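Local coordinates for protein phosphoribosylaminoimidazole-succinocarboxamide synthase (Pyrococcus horikoshii, PDB 3U55) that catalyses the ATP-dependent ligation of L-aspartate to the carboxylate of 5-amino-1-(5-phosphoribosyl)imidazole-4-carboxylate, giving SAICAR in de novo purine biosynthesis, at residues Gly46-Phe57 / Phe69-Leu78. Numbering follows the deposited sequence. Where two conformers were deposited one is given.
Sequences GWLNAQLSVIFF and FIGVAGGNRL
N76 reaches the first turns of helix 45-62 from the hairpin that joins strands 69-72 and 77-81, two neighbouring strands at one edge of the four-stranded antiparallel sheet of this SAICAR synthetase fold. The helix meets the connecting loop near its N-terminal end, largely through N76 and two waters, and farther along packs apolar side chains on the strands. From its CB, N76 turns CG beside its own backbone N (chi1 -60°), which lays the amide against the backbone of W47. OD1 ends 3.2 Å from W47 CA and also meets W47 CB and CD1, approaching the indole at its edge, with amide and ring planes 64° apart. ND2 lies 3.5 Å from G46 C and donates to a water that also accepts from W47 N; the water thus links two donors that cannot bond each other. A second water lies between Q51 NE2 and G75 O, the latter in the type II' turn G74-R77, but both legs are unusually short and the bridge is doubtful in detail. Q51 CG meanwhile lies 3.4 Å above the centre of the W47 ring. Farther along the helix, F57 CB rests 3.7 Å from F69 CB, and V54 spreads over three apolar partners. Its CG1 touches F69 CZ, while CG2, set anti to the carbonyl carbon, meets V72 CG1 and presses to within 3.3 Å of L78 CD2, tighter than usual carbon contact.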
# COMPACT_ATOMS: atom_id res chain seq x y z
N GLY A 46 18.89 -25.81 -4.09
CA GLY A 46 19.93 -24.79 -4.21
C GLY A 46 20.53 -24.73 -5.60
O GLY A 46 20.64 -23.65 -6.19
N TRP A 47 20.90 -25.90 -6.13
CA TRP A 47 21.49 -26.00 -7.46
C TRP A 47 20.55 -25.48 -8.53
O TRP A 47 20.94 -24.67 -9.37
CB TRP A 47 21.91 -27.44 -7.76
CG TRP A 47 22.74 -27.58 -9.00
CD1 TRP A 47 24.11 -27.54 -9.08
CD2 TRP A 47 22.27 -27.80 -10.34
NE1 TRP A 47 24.52 -27.71 -10.39
CE2 TRP A 47 23.41 -27.87 -11.18
CE3 TRP A 47 20.99 -27.93 -10.91
CZ2 TRP A 47 23.31 -28.07 -12.56
CZ3 TRP A 47 20.90 -28.13 -12.28
CH2 TRP A 47 22.05 -28.20 -13.09
N LEU A 48 19.29 -25.92 -8.49
CA LEU A 48 18.28 -25.48 -9.44
C LEU A 48 18.04 -23.97 -9.40
O LEU A 48 18.05 -23.32 -10.44
CB LEU A 48 16.97 -26.24 -9.22
CG LEU A 48 17.04 -27.73 -9.60
CD1 LEU A 48 15.94 -28.53 -8.90
CD2 LEU A 48 17.01 -27.92 -11.12
N ASN A 49 17.85 -23.42 -8.20
CA ASN A 49 17.64 -21.98 -8.05
C ASN A 49 18.84 -21.15 -8.52
O ASN A 49 18.66 -20.10 -9.15
CB ASN A 49 17.24 -21.62 -6.62
CG ASN A 49 15.85 -22.12 -6.25
OD1 ASN A 49 15.08 -22.53 -7.11
ND2 ASN A 49 15.54 -22.11 -4.96
N ALA A 50 20.05 -21.63 -8.23
CA ALA A 50 21.27 -20.98 -8.70
C ALA A 50 21.35 -20.96 -10.23
O ALA A 50 21.57 -19.91 -10.83
CB ALA A 50 22.50 -21.65 -8.11
N GLN A 51 21.14 -22.13 -10.84
CA GLN A 51 21.21 -22.30 -12.29
C GLN A 51 20.16 -21.46 -13.01
O GLN A 51 20.46 -20.80 -14.02
CB GLN A 51 21.06 -23.77 -12.68
CG GLN A 51 22.20 -24.68 -12.24
CD GLN A 51 23.53 -24.32 -12.85
OE1 GLN A 51 23.67 -24.20 -14.07
NE2 GLN A 51 24.54 -24.15 -12.01
N LEU A 52 18.94 -21.50 -12.50
CA LEU A 52 17.85 -20.72 -13.09
C LEU A 52 18.05 -19.21 -12.94
O LEU A 52 17.73 -18.44 -13.85
CB LEU A 52 16.50 -21.17 -12.53
CG LEU A 52 16.07 -22.56 -12.99
CD1 LEU A 52 14.94 -23.10 -12.12
CD2 LEU A 52 15.67 -22.58 -14.47
N SER A 53 18.61 -18.78 -11.81
CA SER A 53 18.94 -17.37 -11.61
C SER A 53 19.94 -16.90 -12.67
O SER A 53 19.75 -15.86 -13.29
CB SER A 53 19.50 -17.12 -10.21
OG SER A 53 18.49 -17.20 -9.22
N VAL A 54 20.99 -17.69 -12.87
CA VAL A 54 22.01 -17.41 -13.89
C VAL A 54 21.37 -17.26 -15.27
O VAL A 54 21.63 -16.28 -15.97
CB VAL A 54 23.12 -18.49 -13.90
CG1 VAL A 54 24.03 -18.33 -15.10
CG2 VAL A 54 23.93 -18.41 -12.63
N ILE A 55 20.52 -18.22 -15.64
CA ILE A 55 19.82 -18.18 -16.92
C ILE A 55 19.03 -16.87 -17.07
O ILE A 55 19.16 -16.17 -18.09
CB ILE A 55 18.89 -19.40 -17.11
CG1 ILE A 55 19.72 -20.67 -17.33
CG2 ILE A 55 17.94 -19.17 -18.29
CD1 ILE A 55 18.97 -21.96 -17.05
N PHE A 56 18.22 -16.53 -16.07
CA PHE A 56 17.41 -15.32 -16.12
C PHE A 56 18.24 -14.04 -16.11
O PHE A 56 17.96 -13.13 -16.89
CB PHE A 56 16.36 -15.30 -15.00
CG PHE A 56 15.28 -16.36 -15.15
CD1 PHE A 56 14.55 -16.48 -16.33
CD2 PHE A 56 14.98 -17.20 -14.08
CE1 PHE A 56 13.54 -17.45 -16.46
CE2 PHE A 56 13.97 -18.16 -14.19
CZ PHE A 56 13.26 -18.29 -15.38
N PHE A 57 19.26 -13.97 -15.26
CA PHE A 57 20.16 -12.79 -15.23
C PHE A 57 20.82 -12.55 -16.59
O PHE A 57 20.88 -11.41 -17.05
CB PHE A 57 21.25 -12.91 -14.17
CG PHE A 57 20.77 -12.73 -12.75
CD1 PHE A 57 19.81 -11.77 -12.43
CD2 PHE A 57 21.31 -13.50 -11.72
CE1 PHE A 57 19.38 -11.61 -11.10
CE2 PHE A 57 20.89 -13.34 -10.40
CZ PHE A 57 19.92 -12.40 -10.09
N PHE A 69 24.70 -9.79 -11.35
CA PHE A 69 25.39 -11.01 -11.77
C PHE A 69 26.77 -10.73 -12.38
O PHE A 69 26.88 -9.97 -13.34
CB PHE A 69 24.54 -11.84 -12.74
CG PHE A 69 25.24 -13.07 -13.26
CD1 PHE A 69 25.54 -14.13 -12.40
CD2 PHE A 69 25.62 -13.17 -14.60
CE1 PHE A 69 26.20 -15.28 -12.87
CE2 PHE A 69 26.28 -14.31 -15.08
CZ PHE A 69 26.57 -15.36 -14.22
N ILE A 70 27.80 -11.34 -11.82
CA ILE A 70 29.16 -11.27 -12.39
C ILE A 70 29.57 -12.62 -12.98
O ILE A 70 29.94 -12.70 -14.16
CB ILE A 70 30.20 -10.77 -11.35
CG1 ILE A 70 29.89 -9.32 -10.95
CG2 ILE A 70 31.64 -10.87 -11.92
CD1 ILE A 70 30.70 -8.79 -9.76
N GLY A 71 29.49 -13.68 -12.18
CA GLY A 71 29.85 -15.02 -12.65
C GLY A 71 29.49 -16.14 -11.69
O GLY A 71 28.96 -15.91 -10.60
N VAL A 72 29.77 -17.37 -12.13
CA VAL A 72 29.58 -18.55 -11.29
C VAL A 72 30.87 -18.92 -10.58
O VAL A 72 31.96 -18.74 -11.13
CB VAL A 72 29.05 -19.77 -12.11
CG1 VAL A 72 27.61 -19.53 -12.54
CG2 VAL A 72 29.92 -20.04 -13.33
N ALA A 73 30.74 -19.42 -9.36
CA ALA A 73 31.89 -19.79 -8.54
C ALA A 73 31.80 -21.26 -8.14
O ALA A 73 32.17 -21.63 -7.02
CB ALA A 73 31.97 -18.91 -7.30
N GLY A 74 31.28 -22.09 -9.05
CA GLY A 74 31.14 -23.52 -8.83
C GLY A 74 30.09 -23.89 -7.80
O GLY A 74 29.79 -23.11 -6.90
N GLY A 75 29.54 -25.09 -7.93
CA GLY A 75 28.47 -25.56 -7.04
C GLY A 75 27.23 -24.69 -7.15
O GLY A 75 26.73 -24.45 -8.24
N ASN A 76 26.76 -24.21 -6.00
CA ASN A 76 25.57 -23.37 -5.92
C ASN A 76 25.92 -21.91 -5.62
O ASN A 76 25.12 -21.19 -5.01
CB ASN A 76 24.63 -23.87 -4.82
CG ASN A 76 24.15 -25.29 -5.05
OD1 ASN A 76 24.35 -25.87 -6.11
ND2 ASN A 76 23.49 -25.85 -4.04
N ARG A 77 27.11 -21.49 -6.04
CA ARG A 77 27.65 -20.17 -5.72
C ARG A 77 27.69 -19.26 -6.94
O ARG A 77 28.17 -19.66 -8.01
CB ARG A 77 29.06 -20.30 -5.14
CG ARG A 77 29.17 -21.09 -3.84
CD ARG A 77 30.63 -21.22 -3.41
NE ARG A 77 31.44 -21.92 -4.40
CZ ARG A 77 31.68 -23.23 -4.38
NH1 ARG A 77 31.17 -23.98 -3.41
NH2 ARG A 77 32.42 -23.78 -5.32
N LEU A 78 27.20 -18.04 -6.77
CA LEU A 78 27.31 -17.00 -7.78
C LEU A 78 28.19 -15.89 -7.22
O LEU A 78 28.16 -15.61 -6.03
CB LEU A 78 25.94 -16.41 -8.15
CG LEU A 78 24.80 -17.28 -8.71
CD1 LEU A 78 23.80 -16.39 -9.46
CD2 LEU A 78 25.33 -18.37 -9.62
O HOH W 1 21.64 -27.83 -4.12
O HOH W 2 24.48 -24.26 -9.38